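Local coordinates for protein oxidase (Sinorhizobium meliloti, PDB 4FFU) that is a MaoC-like protein similar to NodN, of uncertain function, possibly with monoamine oxidase activity, at residues V53-A56 and G57-D61. Sequence-based numbering, arbitrary orientation.
Sequences VVHA and GHTGD
Thr59 lies one helical turn beyond His55 and meets it through both branches of its side chain. The methyl CG2 sits over one face of the imidazole in a CH-pi contact, 3.7 Å from the ring centroid and displaced toward the rim, where Thr59 CG2 comes within 3.4 Å of His55 NE2. With His55 CG anti to the backbone N and beside the carbonyl carbon (chi1 -163°), the ring stands out from the helix and tilts slightly toward its C-terminal end, where the methyl meets it. The other branch turns back to the main chain: with chi1 at 62°, Thr59 OG1 stands between its own N and carbonyl carbon and donates to His55 O at 2.8 Å. His55 O also accepts from Thr59 N at 2.9 Å, the two donors arriving from opposite faces of the carbonyl plane. Thr59 OG1 in turn accepts from Asp61 N at 3.3 Å, an ST turn that ties the departing chain to the last helical turn. Replacing Thr59 by an alanine is likely to leave His55 O with one donor fewer, Asp61 N without its hydroxyl acceptor and the imidazole face without its methyl. Gly60 is the first residue to leave helical geometry, at positive phi, yet Gly60 N still donates to Ala56 O at 2.7 Å. The chain then folds back, bringing Asp61 O to 3.2 Å from Ala56 CB. Both imidazole nitrogens of His55 are used, NE2 with Thr85 and ND1 with His58 of a second subunit; His58 NE2 likewise hydrogen-bonds His55 ND1 of that second subunit. This C-terminal end of helix 49-59 thus lies at a subunit interface, with Ala56 and Asp61 against helix 64-67 and His55 bonded to Thr85 on helix 84-93.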
# COMPACT_ATOMS: atom_id res chain seq x y z
N VAL I 53 7.92 -6.25 2.14
CA VAL I 53 7.72 -4.99 2.87
C VAL I 53 6.21 -4.73 3.09
O VAL I 53 5.82 -4.33 4.19
CB VAL I 53 8.39 -3.81 2.12
CG1 VAL I 53 8.02 -2.46 2.74
CG2 VAL I 53 9.91 -4.02 2.10
N VAL I 54 5.39 -5.03 2.08
CA VAL I 54 3.91 -4.94 2.18
C VAL I 54 3.41 -5.94 3.21
O VAL I 54 2.59 -5.58 4.07
CB VAL I 54 3.20 -5.14 0.82
CG1 VAL I 54 1.68 -5.16 1.03
CG2 VAL I 54 3.57 -3.97 -0.09
N HIS I 55 3.91 -7.18 3.16
CA HIS I 55 3.39 -8.16 4.13
C HIS I 55 3.70 -7.74 5.57
O HIS I 55 2.84 -7.89 6.45
CB HIS I 55 3.99 -9.55 3.91
CG HIS I 55 3.21 -10.63 4.59
ND1 HIS I 55 2.00 -11.08 4.10
CD2 HIS I 55 3.43 -11.32 5.74
CE1 HIS I 55 1.53 -12.03 4.89
NE2 HIS I 55 2.37 -12.18 5.90
N ALA I 56 4.92 -7.27 5.81
CA ALA I 56 5.31 -6.77 7.14
C ALA I 56 4.39 -5.65 7.59
O ALA I 56 3.86 -5.68 8.71
CB ALA I 56 6.75 -6.28 7.14
N GLY I 57 4.16 -4.69 6.70
CA GLY I 57 3.31 -3.56 7.06
C GLY I 57 1.86 -3.95 7.30
O GLY I 57 1.16 -3.34 8.11
N HIS I 58 1.40 -4.94 6.55
CA HIS I 58 0.02 -5.43 6.68
C HIS I 58 -0.19 -6.23 7.96
O HIS I 58 -1.26 -6.14 8.57
CB HIS I 58 -0.25 -6.31 5.45
CG HIS I 58 -1.64 -6.86 5.35
ND1 HIS I 58 -2.77 -6.07 5.48
CD2 HIS I 58 -2.08 -8.10 5.03
CE1 HIS I 58 -3.85 -6.82 5.29
NE2 HIS I 58 -3.45 -8.06 5.02
N THR I 59 0.81 -7.01 8.35
CA THR I 59 0.64 -7.96 9.46
C THR I 59 1.22 -7.45 10.78
O THR I 59 0.81 -7.91 11.85
CB THR I 59 1.30 -9.32 9.14
OG1 THR I 59 2.71 -9.12 8.96
CG2 THR I 59 0.69 -9.95 7.89
N GLY I 60 2.17 -6.52 10.70
CA GLY I 60 2.91 -6.04 11.91
C GLY I 60 4.15 -6.87 12.25
O GLY I 60 4.82 -6.61 13.26
N ASP I 61 4.49 -7.84 11.40
CA ASP I 61 5.67 -8.71 11.61
C ASP I 61 6.89 -8.18 10.84
O ASP I 61 6.97 -8.35 9.62
CB ASP I 61 5.34 -10.14 11.16
CG ASP I 61 6.51 -11.13 11.36
OD1 ASP I 61 7.67 -10.70 11.50
OD2 ASP I 61 6.26 -12.35 11.34